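Local structure of cyclohexadienyl dehydratase (Synthetic construct, 5JOS) at residues A[169-174]-A[190-195]; A[187-190]-A[196-199]. The protein probably catalyses the dehydration and decarboxylation of prephenate to phenylpyruvate and of arogenate to phenylalanine, using a periplasmic solute-binding protein fold. All blocks are in the same frame, centred on the assembly; numbering follows the deposited sequence.

Contact 1 (A[169-174]-A[190-195]); sequences EVASGR and KKHPGL. With NA (sodium ion), chain B.
A171 and V170, in the last turn of helix 166-171, meet the side chains of H192 and L195. The A171 methyl approaches the imidazole obliquely, with CB 3.5 Å from H192 NE2. L195 reaches in with a single branch: its CD2 lies 3.7 Å from V170 CG1 and extends over the helix backbone, 3.7 Å from A171 N. Small and branched apolar residues suit this join, since the methyl of A171 lets the loop come close while V170 and L195 fill the buried side.

The imidazole is covered on one face and held at its edge. L195 CG sits over that face, offset toward the rim, and at the edge ND1 accepts the G194 N-H nearly in the ring plane (N to ND1 2.9 Å, N-H...N angle 154°). With CG swung opposite the backbone nitrogen (chi1 -163°), H192 brings ND1 to that amide and leaves NE2 for A171. Were H192 replaced by an alanine, the G194 amide would probably lose its ring acceptor, and a gap would open beside the A171 methyl, where the ring had lain under L195 CG.

This loop, a type I turn from H192 to L195, leads from helix 182-190 into an edge strand of the mixed sheet of one lobe of the solute-binding fold. The turn gathers carbonyls round the sodium ion, with H192 O at 2.3 Å and L195 O at 2.5 Å; H192 O also accepts the L195 N-H that closes the turn.

Across the contact, helix 166-171 ends in a Schellman motif, where G173 takes the positive phi that a side chain would make strained. R174 then reaches back side-on to E169, NE to OE1 at 2.9 Å and NH2 to the other carboxylate oxygen, while S172 OG lies over one guanidinium face.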
ATOM      1  N   GLU A 169       1.040  -9.559 -23.932  1.00 37.82           N
ATOM      2  CA  GLU A 169       0.310  -8.919 -25.029  1.00 38.09           C
ATOM      3  C   GLU A 169       0.548  -7.422 -25.039  1.00 35.74           C
ATOM      4  O   GLU A 169       0.597  -6.833 -26.093  1.00 37.42           O
ATOM      5  CB  GLU A 169      -1.189  -9.128 -24.893  1.00 40.10           C
ATOM      6  CG  GLU A 169      -1.612 -10.590 -24.945  1.00 41.77           C
ATOM      7  CD  GLU A 169      -1.191 -11.243 -26.211  1.00 44.92           C
ATOM      8  OE1 GLU A 169      -1.591 -10.764 -27.264  1.00 43.46           O
ATOM      9  OE2 GLU A 169      -0.414 -12.210 -26.162  1.00 50.32           O
ATOM     10  N   VAL A 170       0.578  -6.782 -23.860  1.00 34.65           N
ATOM     11  CA  VAL A 170       0.877  -5.361 -23.795  1.00 33.72           C
ATOM     12  C   VAL A 170       2.293  -5.083 -24.317  1.00 35.41           C
ATOM     13  O   VAL A 170       2.480  -4.243 -25.156  1.00 36.81           O
ATOM     14  CB  VAL A 170       0.675  -4.785 -22.373  1.00 34.88           C
ATOM     15  CG1 VAL A 170       1.134  -3.353 -22.282  1.00 35.34           C
ATOM     16  CG2 VAL A 170      -0.812  -4.832 -22.024  1.00 33.95           C
ATOM     17  N   ALA A 171       3.278  -5.785 -23.777  1.00 39.71           N
ATOM     18  CA  ALA A 171       4.670  -5.594 -24.101  1.00 41.11           C
ATOM     19  C   ALA A 171       4.929  -5.777 -25.528  1.00 46.49           C
ATOM     20  O   ALA A 171       5.783  -5.089 -26.027  1.00 43.67           O
ATOM     21  CB  ALA A 171       5.582  -6.573 -23.368  1.00 44.76           C
ATOM     22  N   SER A 172       4.282  -6.752 -26.169  1.00 44.05           N
ATOM     23  CA  SER A 172       4.623  -7.062 -27.550  1.00 49.01           C
ATOM     24  C   SER A 172       3.801  -6.148 -28.430  1.00 51.70           C
ATOM     25  O   SER A 172       3.922  -6.220 -29.610  1.00 53.11           O
ATOM     26  CB  SER A 172       4.230  -8.515 -27.876  1.00 53.44           C
ATOM     27  OG  SER A 172       2.788  -8.587 -27.685  1.00 57.71           O
ATOM     28  N   GLY A 173       2.908  -5.327 -27.898  1.00 53.37           N
ATOM     29  CA  GLY A 173       2.224  -4.333 -28.753  1.00 51.31           C
ATOM     30  C   GLY A 173       0.919  -4.845 -29.330  1.00 51.30           C
ATOM     31  O   GLY A 173       0.325  -4.220 -30.240  1.00 46.94           O
ATOM     32  N   ARG A 174       0.439  -5.956 -28.793  1.00 45.37           N
ATOM     33  CA  ARG A 174      -0.818  -6.501 -29.249  1.00 43.07           C
ATOM     34  C   ARG A 174      -1.991  -5.981 -28.445  1.00 45.68           C
ATOM     35  O   ARG A 174      -3.098  -6.298 -28.757  1.00 46.71           O
ATOM     36  CB  ARG A 174      -0.775  -8.058 -29.323  1.00 46.29           C
ATOM     37  CG  ARG A 174       0.223  -8.617 -30.385  1.00 51.31           C
ATOM     38  CD  ARG A 174       0.211 -10.166 -30.473  1.00 54.31           C
ATOM     39  NE  ARG A 174       0.626 -10.791 -29.201  1.00 51.91           N
ATOM     40  CZ  ARG A 174       1.871 -11.159 -28.899  1.00 52.32           C
ATOM     41  NH1 ARG A 174       2.856 -11.000 -29.753  1.00 54.31           N
ATOM     42  NH2 ARG A 174       2.144 -11.688 -27.718  1.00 53.43           N
ATOM     43  N   LYS A 190       7.789  -4.307 -12.589  1.00 32.83           N
ATOM     44  CA  LYS A 190       9.153  -4.353 -12.147  1.00 35.89           C
ATOM     45  C   LYS A 190      10.003  -5.379 -12.877  1.00 38.24           C
ATOM     46  O   LYS A 190      11.169  -5.152 -13.048  1.00 38.73           O
ATOM     47  CB  LYS A 190       9.312  -4.450 -10.660  1.00 40.42           C
ATOM     48  CG  LYS A 190       9.011  -5.711  -9.953  1.00 50.29           C
ATOM     49  CD  LYS A 190       9.412  -5.519  -8.481  1.00 55.68           C
ATOM     50  CE  LYS A 190       8.951  -6.712  -7.648  1.00 62.92           C
ATOM     51  NZ  LYS A 190       9.911  -6.819  -6.500  1.00 74.47           N
ATOM     52  N   LYS A 191       9.374  -6.424 -13.378  1.00 38.16           N
ATOM     53  CA  LYS A 191      10.093  -7.597 -13.884  1.00 43.71           C
ATOM     54  C   LYS A 191      10.124  -7.641 -15.396  1.00 39.34           C
ATOM     55  O   LYS A 191      10.567  -8.630 -15.965  1.00 41.22           O
ATOM     56  CB  LYS A 191       9.427  -8.896 -13.311  1.00 42.34           C
ATOM     57  CG  LYS A 191       9.823  -9.049 -11.833  1.00 48.14           C
ATOM     58  CD  LYS A 191       9.696 -10.508 -11.345  1.00 53.45           C
ATOM     59  CE  LYS A 191      10.716 -10.771 -10.253  1.00 58.49           C
ATOM     60  NZ  LYS A 191      10.390 -12.057  -9.573  1.00 63.87           N
ATOM     61  N   HIS A 192       9.664  -6.567 -16.033  1.00 38.08           N
ATOM     62  CA  HIS A 192       9.745  -6.457 -17.462  1.00 38.55           C
ATOM     63  C   HIS A 192      10.231  -5.055 -17.880  1.00 39.68           C
ATOM     64  O   HIS A 192       9.591  -4.066 -17.558  1.00 34.75           O
ATOM     65  CB  HIS A 192       8.399  -6.754 -18.053  1.00 35.29           C
ATOM     66  CG  HIS A 192       8.425  -7.058 -19.511  1.00 36.41           C
ATOM     67  ND1 HIS A 192       8.957  -6.200 -20.464  1.00 40.06           N
ATOM     68  CD2 HIS A 192       7.994  -8.149 -20.197  1.00 37.98           C
ATOM     69  CE1 HIS A 192       8.830  -6.742 -21.666  1.00 42.11           C
ATOM     70  NE2 HIS A 192       8.222  -7.912 -21.529  1.00 37.20           N
ATOM     71  N   PRO A 193      11.353  -4.951 -18.611  1.00 37.74           N
ATOM     72  CA  PRO A 193      11.874  -3.655 -18.960  1.00 38.87           C
ATOM     73  C   PRO A 193      11.000  -2.845 -19.891  1.00 36.78           C
ATOM     74  O   PRO A 193      11.236  -1.667 -20.084  1.00 37.73           O
ATOM     75  CB  PRO A 193      13.183  -3.980 -19.645  1.00 42.40           C
ATOM     76  CG  PRO A 193      12.961  -5.359 -20.237  1.00 41.59           C
ATOM     77  CD  PRO A 193      12.117  -6.040 -19.234  1.00 43.77           C
ATOM     78  N   GLY A 194      10.080  -3.500 -20.553  1.00 36.57           N
ATOM     79  CA  GLY A 194       9.236  -2.871 -21.565  1.00 38.39           C
ATOM     80  C   GLY A 194       7.912  -2.418 -20.970  1.00 34.89           C
ATOM     81  O   GLY A 194       7.073  -1.895 -21.659  1.00 34.85           O
ATOM     82  N   LEU A 195       7.680  -2.660 -19.701  1.00 34.04           N
ATOM     83  CA  LEU A 195       6.313  -2.340 -19.121  1.00 34.02           C
ATOM     84  C   LEU A 195       6.448  -1.375 -17.946  1.00 34.89           C
ATOM     85  O   LEU A 195       7.498  -1.317 -17.266  1.00 36.66           O
ATOM     86  CB  LEU A 195       5.607  -3.575 -18.627  1.00 32.67           C
ATOM     87  CG  LEU A 195       5.301  -4.713 -19.600  1.00 33.16           C
ATOM     88  CD1 LEU A 195       4.677  -5.901 -18.918  1.00 32.46           C
ATOM     89  CD2 LEU A 195       4.310  -4.289 -20.610  1.00 35.97           C
TER
HETATM   90 NA    NA B 301       9.569  -2.224 -16.121  1.00 37.26          NA
HETATM   91  O   HOH W   1      10.635  -0.547 -17.476  1.00 37.12           O
HETATM   92  O   HOH W   2       9.596  -0.632 -14.417  1.00 35.96           O

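Contact 2 (A[187-190]-A[196-199]); sequences YYAK and AAVL. With NA (sodium ion), chain B.
The sodium site at the C-terminal end of helix 182-190 lies beside the contact of A189 with A196 and A197, where the helix end meets the strand that follows it. One methyl group carries the packing: A189 CB settles over a face of the peptide joining A196 to A197, displaced toward its nitrogen, at 3.4 Å from A197 N and 3.8 Å from A196 C. The A197 methyl points back at the helix, its CB 4.0 Å from A189 CB. Alanine suits both places, because a bulkier side chain at either would probably hold helix and strand farther apart. A197 also touches A185 and L186, so its methyl rests against the helix, whereas the methyl of A196 points away from it, to A120.

The backbone of A189 does different work. Its carbonyl oxygen binds the sodium ion at 2.3 Å, alongside two waters at 2.4 Å and 2.3 Å from the metal; H192 O and L195 O complete five oxygen ligands. Because three of these are main-chain carbonyls, the site depends on the path of the backbone, and side chains can affect it only indirectly, by shaping that path. Helix 182-190 and strand 195-197 form the last limb of a beta-alpha-beta crossover from strand 177-181, an element of the sheet topology of class II periplasmic binding proteins.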
ATOM      1  N   TYR A 187       4.240  -5.755 -10.059  1.00 33.37           N
ATOM      2  CA  TYR A 187       5.126  -6.848 -10.188  1.00 33.31           C
ATOM      3  C   TYR A 187       5.519  -7.124 -11.667  1.00 33.48           C
ATOM      4  O   TYR A 187       6.692  -7.337 -11.951  1.00 35.77           O
ATOM      5  CB  TYR A 187       4.446  -8.042  -9.615  1.00 38.86           C
ATOM      6  CG  TYR A 187       5.212  -9.317  -9.728  1.00 43.08           C
ATOM      7  CD1 TYR A 187       6.134  -9.732  -8.762  1.00 44.59           C
ATOM      8  CD2 TYR A 187       4.972 -10.125 -10.837  1.00 51.47           C
ATOM      9  CE1 TYR A 187       6.828 -10.968  -8.931  1.00 52.80           C
ATOM     10  CE2 TYR A 187       5.632 -11.319 -11.014  1.00 58.06           C
ATOM     11  CZ  TYR A 187       6.543 -11.742 -10.090  1.00 52.49           C
ATOM     12  OH  TYR A 187       7.093 -12.947 -10.423  1.00 76.17           O
ATOM     13  N   TYR A 188       4.570  -7.148 -12.552  1.00 32.16           N
ATOM     14  CA  TYR A 188       4.887  -7.207 -13.961  1.00 34.26           C
ATOM     15  C   TYR A 188       5.720  -6.054 -14.469  1.00 36.54           C
ATOM     16  O   TYR A 188       6.662  -6.289 -15.227  1.00 35.07           O
ATOM     17  CB  TYR A 188       3.680  -7.315 -14.833  1.00 30.48           C
ATOM     18  CG  TYR A 188       2.856  -8.558 -14.576  1.00 35.08           C
ATOM     19  CD1 TYR A 188       3.406  -9.830 -14.637  1.00 38.11           C
ATOM     20  CD2 TYR A 188       1.442  -8.435 -14.389  1.00 34.56           C
ATOM     21  CE1 TYR A 188       2.596 -10.977 -14.406  1.00 45.31           C
ATOM     22  CE2 TYR A 188       0.630  -9.540 -14.189  1.00 39.60           C
ATOM     23  CZ  TYR A 188       1.206 -10.802 -14.194  1.00 45.64           C
ATOM     24  OH  TYR A 188       0.348 -11.824 -13.946  1.00 54.44           O
ATOM     25  N   ALA A 189       5.452  -4.827 -14.025  1.00 35.35           N
ATOM     26  CA  ALA A 189       6.315  -3.744 -14.407  1.00 35.23           C
ATOM     27  C   ALA A 189       7.661  -3.848 -13.809  1.00 38.67           C
ATOM     28  O   ALA A 189       8.667  -3.446 -14.413  1.00 40.75           O
ATOM     29  CB  ALA A 189       5.673  -2.419 -14.060  1.00 36.91           C
ATOM     30  N   LYS A 190       7.789  -4.307 -12.589  1.00 32.83           N
ATOM     31  CA  LYS A 190       9.153  -4.353 -12.147  1.00 35.89           C
ATOM     32  C   LYS A 190      10.003  -5.379 -12.877  1.00 38.24           C
ATOM     33  O   LYS A 190      11.169  -5.152 -13.048  1.00 38.73           O
ATOM     34  CB  LYS A 190       9.312  -4.450 -10.660  1.00 40.42           C
ATOM     35  CG  LYS A 190       9.011  -5.711  -9.953  1.00 50.29           C
ATOM     36  CD  LYS A 190       9.412  -5.519  -8.481  1.00 55.68           C
ATOM     37  CE  LYS A 190       8.951  -6.712  -7.648  1.00 62.92           C
ATOM     38  NZ  LYS A 190       9.911  -6.819  -6.500  1.00 74.47           N
ATOM     39  N   ALA A 196       5.418  -0.576 -17.769  1.00 33.15           N
ATOM     40  CA  ALA A 196       5.305   0.349 -16.673  1.00 34.93           C
ATOM     41  C   ALA A 196       3.920   0.291 -16.050  1.00 32.69           C
ATOM     42  O   ALA A 196       2.919  -0.011 -16.697  1.00 32.20           O
ATOM     43  CB  ALA A 196       5.575   1.755 -17.166  1.00 35.67           C
ATOM     44  N   ALA A 197       3.864   0.437 -14.746  1.00 32.48           N
ATOM     45  CA  ALA A 197       2.555   0.469 -14.028  1.00 35.41           C
ATOM     46  C   ALA A 197       2.278   1.906 -13.755  1.00 36.72           C
ATOM     47  O   ALA A 197       3.151   2.583 -13.282  1.00 42.61           O
ATOM     48  CB  ALA A 197       2.632  -0.247 -12.678  1.00 38.11           C
ATOM     49  N   VAL A 198       1.088   2.398 -13.989  1.00 39.87           N
ATOM     50  CA  VAL A 198       0.800   3.820 -13.706  1.00 41.74           C
ATOM     51  C   VAL A 198      -0.232   3.944 -12.590  1.00 38.70           C
ATOM     52  O   VAL A 198      -1.315   3.460 -12.746  1.00 37.55           O
ATOM     53  CB  VAL A 198       0.254   4.502 -14.970  1.00 50.19           C
ATOM     54  CG1 VAL A 198       0.113   6.000 -14.728  1.00 52.89           C
ATOM     55  CG2 VAL A 198       1.201   4.255 -16.132  1.00 55.07           C
ATOM     56  N   LEU A 199       0.090   4.533 -11.443  1.00 42.97           N
ATOM     57  CA  LEU A 199      -0.892   4.613 -10.339  1.00 43.74           C
ATOM     58  C   LEU A 199      -1.869   5.763 -10.673  1.00 44.57           C
ATOM     59  O   LEU A 199      -1.463   6.800 -11.064  1.00 45.61           O
ATOM     60  CB  LEU A 199      -0.305   4.815  -8.949  1.00 49.27           C
ATOM     61  CG  LEU A 199       0.619   3.754  -8.307  1.00 47.80           C
ATOM     62  CD1 LEU A 199       1.023   4.306  -6.936  1.00 54.22           C
ATOM     63  CD2 LEU A 199      -0.091   2.374  -8.260  1.00 48.51           C
TER
HETATM   64 NA    NA B 301       9.569  -2.224 -16.121  1.00 37.26          NA
HETATM   65  O   HOH W   2       9.596  -0.632 -14.417  1.00 35.96           O
HETATM   66  O   HOH W   1      10.635  -0.547 -17.476  1.00 37.12           O

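In the fold
Following the chain, helix 166-171 leads through strand 177-181 to helix 182-190, after which the loop holding H192 returns to that first helix: contact 1 closes this excursion. Contact 2 starts before the excursion is finished, at the end of helix 182-190, and closes the much shorter loop to strand 195-197. The two therefore interleave, neither nesting inside the other, and share K190; the centres of contact 1 and contact 2 are about 10 Å apart. The sodium ion and both waters lie at their junction, since the ion takes one carbonyl from contact 2 and two from contact 1. Together they tie two helices to edge strand 195-197, itself paired with strand 111-116.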